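Local coordinates for NalD (Pseudomonas aeruginosa PAO1, PDB 5DAJ), which represses expression of the MexAB-OprM multidrug efflux pump as a TetR-family transcriptional regulator and is released from this role by novobiocin, at residues H167-G172 with H192-M197; A95-L100 with D185-A190. All blocks are in the same frame, centred on the assembly; numbering follows the deposited sequence.

Interaction 1 (H167-G172 with H192-M197)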
ATOM      1  N   HIS A 167       6.867  -8.360   5.332  1.00 35.43           N
ATOM      2  CA  HIS A 167       5.993  -8.204   4.174  1.00 35.47           C
ATOM      3  C   HIS A 167       5.425  -6.793   4.075  1.00 35.39           C
ATOM      4  O   HIS A 167       5.347  -6.228   2.974  1.00 38.86           O
ATOM      5  CB  HIS A 167       4.834  -9.197   4.166  1.00 35.14           C
ATOM      6  CG  HIS A 167       3.930  -9.025   2.989  1.00 37.31           C
ATOM      7  ND1 HIS A 167       2.762  -8.301   3.049  1.00 41.05           N
ATOM      8  CD2 HIS A 167       4.074  -9.399   1.697  1.00 40.09           C
ATOM      9  CE1 HIS A 167       2.203  -8.272   1.855  1.00 37.88           C
ATOM     10  NE2 HIS A 167       2.980  -8.933   1.014  1.00 43.33           N
ATOM     11  N   ALA A 168       4.996  -6.255   5.211  1.00 33.16           N
ATOM     12  CA  ALA A 168       4.473  -4.894   5.269  1.00 35.78           C
ATOM     13  C   ALA A 168       5.508  -3.892   4.753  1.00 36.74           C
ATOM     14  O   ALA A 168       5.172  -3.010   3.967  1.00 41.68           O
ATOM     15  CB  ALA A 168       4.059  -4.535   6.684  1.00 37.23           C
ATOM     16  N   LEU A 169       6.766  -4.058   5.158  1.00 35.05           N
ATOM     17  CA  LEU A 169       7.842  -3.187   4.671  1.00 36.32           C
ATOM     18  C   LEU A 169       8.003  -3.260   3.155  1.00 37.17           C
ATOM     19  O   LEU A 169       8.045  -2.227   2.488  1.00 40.12           O
ATOM     20  CB  LEU A 169       9.179  -3.512   5.324  1.00 37.43           C
ATOM     21  CG  LEU A 169      10.373  -2.710   4.789  1.00 37.89           C
ATOM     22  CD1 LEU A 169      10.182  -1.223   5.008  1.00 37.77           C
ATOM     23  CD2 LEU A 169      11.652  -3.176   5.445  1.00 39.70           C
ATOM     24  N   ILE A 170       8.071  -4.478   2.612  1.00 37.26           N
ATOM     25  CA  ILE A 170       8.195  -4.671   1.153  1.00 39.60           C
ATOM     26  C   ILE A 170       7.015  -4.025   0.424  1.00 40.93           C
ATOM     27  O   ILE A 170       7.199  -3.287  -0.544  1.00 43.29           O
ATOM     28  CB  ILE A 170       8.245  -6.154   0.725  1.00 39.88           C
ATOM     29  CG1 ILE A 170       9.350  -6.917   1.451  1.00 43.57           C
ATOM     30  CG2 ILE A 170       8.456  -6.270  -0.781  1.00 41.28           C
ATOM     31  CD1 ILE A 170      10.721  -6.272   1.383  1.00 50.05           C
ATOM     32  N   LEU A 171       5.811  -4.326   0.894  1.00 39.51           N
ATOM     33  CA  LEU A 171       4.587  -3.795   0.306  1.00 36.51           C
ATOM     34  C   LEU A 171       4.578  -2.275   0.332  1.00 37.21           C
ATOM     35  O   LEU A 171       4.206  -1.638  -0.650  1.00 36.67           O
ATOM     36  CB  LEU A 171       3.365  -4.318   1.052  1.00 35.52           C
ATOM     37  CG  LEU A 171       2.002  -3.816   0.591  1.00 37.77           C
ATOM     38  CD1 LEU A 171       1.717  -4.201  -0.852  1.00 37.50           C
ATOM     39  CD2 LEU A 171       0.923  -4.363   1.502  1.00 41.02           C
ATOM     40  N   GLY A 172       4.977  -1.715   1.469  1.00 37.75           N
ATOM     41  CA  GLY A 172       5.036  -0.273   1.658  1.00 40.11           C
ATOM     42  C   GLY A 172       6.020   0.417   0.731  1.00 42.18           C
ATOM     43  O   GLY A 172       5.717   1.463   0.167  1.00 43.71           O
ATOM     44  N   HIS A 192      19.793  -0.385   1.816  1.00 49.75           N
ATOM     45  CA  HIS A 192      19.726   0.428   3.039  1.00 50.30           C
ATOM     46  C   HIS A 192      18.314   0.564   3.598  1.00 45.86           C
ATOM     47  O   HIS A 192      18.132   0.736   4.800  1.00 47.50           O
ATOM     48  CB  HIS A 192      20.306   1.812   2.776  1.00 52.54           C
ATOM     49  CG  HIS A 192      21.733   1.787   2.336  1.00 61.55           C
ATOM     50  ND1 HIS A 192      22.772   1.510   3.200  1.00 65.26           N
ATOM     51  CD2 HIS A 192      22.294   1.996   1.121  1.00 67.84           C
ATOM     52  CE1 HIS A 192      23.913   1.560   2.537  1.00 73.90           C
ATOM     53  NE2 HIS A 192      23.652   1.850   1.274  1.00 75.63           N
ATOM     54  N   LEU A 193      17.323   0.482   2.715  1.00 48.51           N
ATOM     55  CA  LEU A 193      15.912   0.499   3.122  1.00 46.06           C
ATOM     56  C   LEU A 193      15.506  -0.782   3.849  1.00 46.74           C
ATOM     57  O   LEU A 193      14.701  -0.750   4.787  1.00 45.87           O
ATOM     58  CB  LEU A 193      15.015   0.720   1.908  1.00 45.72           C
ATOM     59  CG  LEU A 193      15.159   2.111   1.286  1.00 47.43           C
ATOM     60  CD1 LEU A 193      14.662   2.118  -0.155  1.00 49.48           C
ATOM     61  CD2 LEU A 193      14.425   3.156   2.113  1.00 43.41           C
ATOM     62  N   LEU A 194      16.071  -1.899   3.401  1.00 44.99           N
ATOM     63  CA  LEU A 194      15.811  -3.217   3.989  1.00 49.09           C
ATOM     64  C   LEU A 194      16.700  -3.531   5.196  1.00 51.34           C
ATOM     65  O   LEU A 194      16.279  -4.249   6.109  1.00 52.89           O
ATOM     66  CB  LEU A 194      15.983  -4.316   2.935  1.00 49.42           C
ATOM     67  CG  LEU A 194      15.040  -4.239   1.738  1.00 48.63           C
ATOM     68  CD1 LEU A 194      15.448  -5.255   0.693  1.00 51.62           C
ATOM     69  CD2 LEU A 194      13.593  -4.464   2.147  1.00 50.11           C
ATOM     70  N   GLU A 195      17.913  -2.984   5.190  1.00 52.43           N
ATOM     71  CA  GLU A 195      18.900  -3.230   6.250  1.00 54.01           C
ATOM     72  C   GLU A 195      18.324  -3.212   7.676  1.00 53.82           C
ATOM     73  O   GLU A 195      18.441  -4.216   8.391  1.00 61.23           O
ATOM     74  CB  GLU A 195      20.090  -2.256   6.126  1.00 55.34           C
ATOM     75  CG  GLU A 195      21.241  -2.450   7.119  1.00 63.08           C
ATOM     76  CD  GLU A 195      21.946  -3.797   7.011  1.00 77.95           C
ATOM     77  OE1 GLU A 195      21.675  -4.582   6.065  1.00 85.92           O
ATOM     78  OE2 GLU A 195      22.799  -4.066   7.889  1.00 98.64           O
ATOM     79  N   PRO A 196      17.685  -2.098   8.088  1.00 50.89           N
ATOM     80  CA  PRO A 196      17.242  -2.018   9.485  1.00 50.84           C
ATOM     81  C   PRO A 196      16.234  -3.092   9.878  1.00 47.88           C
ATOM     82  O   PRO A 196      16.302  -3.616  10.983  1.00 49.09           O
ATOM     83  CB  PRO A 196      16.606  -0.628   9.575  1.00 51.70           C
ATOM     84  CG  PRO A 196      16.239  -0.278   8.179  1.00 54.37           C
ATOM     85  CD  PRO A 196      17.303  -0.893   7.331  1.00 50.75           C
HETATM   86  N   MSE A 197      15.325  -3.435   8.971  1.00 48.07           N
HETATM   87  CA  MSE A 197      14.331  -4.480   9.253  1.00 48.66           C
HETATM   88  C   MSE A 197      15.035  -5.768   9.584  1.00 50.53           C
HETATM   89  O   MSE A 197      14.743  -6.395  10.606  1.00 47.15           O
HETATM   90  CB  MSE A 197      13.361  -4.685   8.092  1.00 49.48           C
HETATM   91  CG  MSE A 197      12.369  -5.838   8.289  1.00 56.39           C
HETATM   92 SE   MSE A 197      11.284  -5.604   9.928  1.00 68.94          SE
HETATM   93  CE  MSE A 197      10.024  -4.254   9.241  1.00 72.47           C
TER

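Interaction 2 (A95-L100 with D185-A190)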
ATOM      1  N   ALA A  95      13.371  -8.035  -5.532  1.00 55.27           N
ATOM      2  CA  ALA A  95      11.990  -7.581  -5.740  1.00 53.56           C
ATOM      3  C   ALA A  95      11.935  -6.052  -5.822  1.00 53.21           C
ATOM      4  O   ALA A  95      11.354  -5.494  -6.763  1.00 52.17           O
ATOM      5  CB  ALA A  95      11.086  -8.080  -4.621  1.00 51.25           C
ATOM      6  N   VAL A  96      12.553  -5.390  -4.842  1.00 47.90           N
ATOM      7  CA  VAL A  96      12.586  -3.924  -4.799  1.00 47.84           C
ATOM      8  C   VAL A  96      13.333  -3.380  -6.020  1.00 49.80           C
ATOM      9  O   VAL A  96      12.857  -2.467  -6.690  1.00 53.84           O
ATOM     10  CB  VAL A  96      13.221  -3.385  -3.496  1.00 48.86           C
ATOM     11  CG1 VAL A  96      13.456  -1.876  -3.564  1.00 49.85           C
ATOM     12  CG2 VAL A  96      12.334  -3.704  -2.306  1.00 50.48           C
ATOM     13  N   GLN A  97      14.493  -3.958  -6.301  1.00 48.56           N
ATOM     14  CA  GLN A  97      15.289  -3.568  -7.470  1.00 50.88           C
ATOM     15  C   GLN A  97      14.590  -3.804  -8.830  1.00 54.90           C
ATOM     16  O   GLN A  97      14.826  -3.063  -9.777  1.00 63.66           O
ATOM     17  CB  GLN A  97      16.630  -4.285  -7.449  1.00 50.26           C
ATOM     18  CG  GLN A  97      17.560  -3.774  -6.363  1.00 50.44           C
ATOM     19  CD  GLN A  97      18.914  -4.449  -6.376  1.00 54.76           C
ATOM     20  OE1 GLN A  97      19.023  -5.634  -6.668  1.00 64.56           O
ATOM     21  NE2 GLN A  97      19.957  -3.694  -6.062  1.00 55.79           N
ATOM     22  N   SER A  98      13.723  -4.814  -8.912  1.00 59.65           N
ATOM     23  CA  SER A  98      12.941  -5.111 -10.144  1.00 59.53           C
ATOM     24  C   SER A  98      12.008  -3.975 -10.600  1.00 61.92           C
ATOM     25  O   SER A  98      11.646  -3.892 -11.786  1.00 73.43           O
ATOM     26  CB  SER A  98      12.105  -6.380  -9.981  1.00 58.95           C
ATOM     27  OG  SER A  98      10.993  -6.149  -9.138  1.00 59.68           O
ATOM     28  N   LEU A  99      11.618  -3.115  -9.655  1.00 62.47           N
ATOM     29  CA  LEU A  99      10.821  -1.908  -9.954  1.00 58.79           C
ATOM     30  C   LEU A  99      11.402  -1.049 -11.073  1.00 58.76           C
ATOM     31  O   LEU A  99      10.660  -0.458 -11.849  1.00 65.68           O
ATOM     32  CB  LEU A  99      10.678  -1.031  -8.708  1.00 54.52           C
ATOM     33  CG  LEU A  99       9.743  -1.542  -7.619  1.00 54.74           C
ATOM     34  CD1 LEU A  99       9.957  -0.758  -6.332  1.00 59.85           C
ATOM     35  CD2 LEU A  99       8.302  -1.437  -8.077  1.00 56.21           C
ATOM     36  N   LEU A 100      12.729  -0.973 -11.128  1.00 62.66           N
ATOM     37  CA  LEU A 100      13.432  -0.247 -12.191  1.00 64.05           C
ATOM     38  C   LEU A 100      13.677  -1.115 -13.414  1.00 62.74           C
ATOM     39  O   LEU A 100      13.383  -0.714 -14.540  1.00 68.34           O
ATOM     40  CB  LEU A 100      14.781   0.303 -11.694  1.00 68.11           C
ATOM     41  CG  LEU A 100      14.801   1.685 -11.030  1.00 69.84           C
ATOM     42  CD1 LEU A 100      16.229   1.998 -10.597  1.00 68.99           C
ATOM     43  CD2 LEU A 100      14.270   2.792 -11.937  1.00 68.42           C
ATOM     44  N   ASP A 185      15.772   5.626  -4.869  1.00 51.27           N
ATOM     45  CA  ASP A 185      16.290   4.885  -6.009  1.00 51.33           C
ATOM     46  C   ASP A 185      16.284   3.385  -5.693  1.00 52.86           C
ATOM     47  O   ASP A 185      17.104   2.919  -4.894  1.00 63.57           O
ATOM     48  CB  ASP A 185      17.709   5.353  -6.319  1.00 49.93           C
ATOM     49  CG  ASP A 185      18.350   4.560  -7.429  1.00 53.30           C
ATOM     50  OD1 ASP A 185      17.661   4.259  -8.432  1.00 56.33           O
ATOM     51  OD2 ASP A 185      19.556   4.239  -7.311  1.00 53.62           O
ATOM     52  N   PRO A 186      15.372   2.618  -6.312  1.00 50.77           N
ATOM     53  CA  PRO A 186      15.313   1.170  -6.078  1.00 52.19           C
ATOM     54  C   PRO A 186      16.630   0.426  -6.271  1.00 51.46           C
ATOM     55  O   PRO A 186      16.875  -0.561  -5.595  1.00 56.77           O
ATOM     56  CB  PRO A 186      14.287   0.691  -7.109  1.00 51.93           C
ATOM     57  CG  PRO A 186      13.395   1.861  -7.306  1.00 52.10           C
ATOM     58  CD  PRO A 186      14.303   3.054  -7.224  1.00 52.69           C
ATOM     59  N   ASP A 187      17.464   0.892  -7.186  1.00 52.29           N
ATOM     60  CA  ASP A 187      18.767   0.266  -7.424  1.00 57.36           C
ATOM     61  C   ASP A 187      19.691   0.400  -6.206  1.00 56.78           C
ATOM     62  O   ASP A 187      20.016  -0.595  -5.561  1.00 64.84           O
ATOM     63  CB  ASP A 187      19.429   0.865  -8.679  1.00 61.90           C
ATOM     64  CG  ASP A 187      20.736   0.170  -9.056  1.00 65.28           C
ATOM     65  OD1 ASP A 187      21.016  -0.944  -8.569  1.00 70.66           O
ATOM     66  OD2 ASP A 187      21.484   0.743  -9.874  1.00 78.17           O
ATOM     67  N   THR A 188      20.075   1.634  -5.893  1.00 51.40           N
ATOM     68  CA  THR A 188      21.127   1.915  -4.901  1.00 52.45           C
ATOM     69  C   THR A 188      20.654   2.090  -3.450  1.00 51.72           C
ATOM     70  O   THR A 188      21.474   2.003  -2.536  1.00 53.70           O
ATOM     71  CB  THR A 188      21.944   3.172  -5.283  1.00 54.40           C
ATOM     72  OG1 THR A 188      21.086   4.321  -5.335  1.00 58.65           O
ATOM     73  CG2 THR A 188      22.627   2.979  -6.626  1.00 51.79           C
ATOM     74  N   ASP A 189      19.364   2.344  -3.239  1.00 48.58           N
ATOM     75  CA  ASP A 189      18.808   2.508  -1.876  1.00 48.28           C
ATOM     76  C   ASP A 189      18.167   1.259  -1.279  1.00 46.78           C
ATOM     77  O   ASP A 189      18.001   1.181  -0.065  1.00 56.47           O
ATOM     78  CB  ASP A 189      17.771   3.627  -1.830  1.00 47.25           C
ATOM     79  CG  ASP A 189      18.357   4.992  -2.121  1.00 50.71           C
ATOM     80  OD1 ASP A 189      19.509   5.272  -1.727  1.00 49.65           O
ATOM     81  OD2 ASP A 189      17.649   5.795  -2.755  1.00 51.30           O
ATOM     82  N   ALA A 190      17.806   0.290  -2.114  1.00 47.19           N
ATOM     83  CA  ALA A 190      17.137  -0.941  -1.647  1.00 46.83           C
ATOM     84  C   ALA A 190      17.841  -1.609  -0.468  1.00 46.89           C
ATOM     85  O   ALA A 190      17.201  -1.960   0.518  1.00 49.88           O
ATOM     86  CB  ALA A 190      16.995  -1.932  -2.784  1.00 49.63           C
TER

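Interaction 1 (H167-G172 with H192-M197)
The CA atoms of Leu169 and Leu194 come nearest, 8.0 Å apart, where two antiparallel helix segments run side by side, their axes 10.9 Å apart at 164°. At this spacing the backbones stay apart and side chains bridge the gap. Leu169 does most of the bridging. Its CG is anti to the backbone N (chi1 176°), and the branch carries CD2 across to the other helix. There CD2 packs 3.5 Å from CB of Met197, a selenomethionine in this crystal. The two side chains slide past each other in opposite directions. CE of Met197 reaches on to 4.1 Å from CB of Leu169; the bends at chi2 and chi3 aim the methyl there. The same Leu169 CD2 also lies 4.0 Å from CD2 of Leu194. Ile170 adds a second point of contact. Its CD1 meets CD2 of Leu194 at 3.5 Å, and the two side chains cross at about a right angle. Tyr89 and Cys92 of helix 84-101 also pack on Leu194, so a third helix joins this apolar layer. The second subunit covers another part: its Ala165 packs on Leu169 and its Leu169 on Met197. His167 ND1 is hydrogen-bonded to Asp176 of that subunit. Helices 159-179 and 186-201 thus pack as an antiparallel pair at the subunit interface, consistent with the four-helix bundle through which TetR-family C-terminal domains commonly dimerise.

Interaction 2 (A95-L100 with D185-A190)
Pro186 packs against Leu100, and Ala190 against Val96, of helix 84-101, within the all-helical C-terminal domain of this TetR-family protein. The short segments run antiparallel at 157°, with axes 8.2 Å apart. The apolar contacts lie along one face. The CB of Ala190 sits 3.6 Å from CG1 of Val96. Toward the C-terminal end of helix 84-101, the Pro186 ring packs against Leu100, CG to CG at 4.0 Å, and the two side chains cross at about a right angle. Trp177 of helix 159-179 also touches this proline. Polar contacts secure the helix start. Asp185 is the N-cap: its OD2 accepts from Thr188 N, which comes from above the carboxylate plane, and from Thr188 OG1 on the anti lone pair. Asp189 OD2 takes the backbone N of Asp185, while its OD1 makes a salt bridge to Arg160 of the second subunit. One hydrogen bond joins the two helices. Gln97 is extended beyond CG, which brings its amide alongside the first turn. Its NE2 donates to the backbone O of Asp187 at 3.1 Å, nearly straight at 166°, in the carbonyl plane and on a lone pair of that oxygen.

The two contacts share helix 186-201. Interaction 2 uses its start and interaction 1 the next part, with residues 185-190 and 192-197 adjoining in sequence. Their centres are 12 Å apart, on the same side of the chain's centre. Along the chain the order is 95-100, 167-172, 185-190, 192-197, so the segments alternate. Helix 186-201 packs on both helix 84-101 and helix 159-179 along this length; interaction 2 is made with the first, interaction 1 with the second. Both contacts lie in the C-terminal region, separate in sequence from the predicted DNA-binding helix-turn-helix. At interaction 1 packing within the chain merges with the dimer interface; near interaction 2 only Asp189 meets the second subunit.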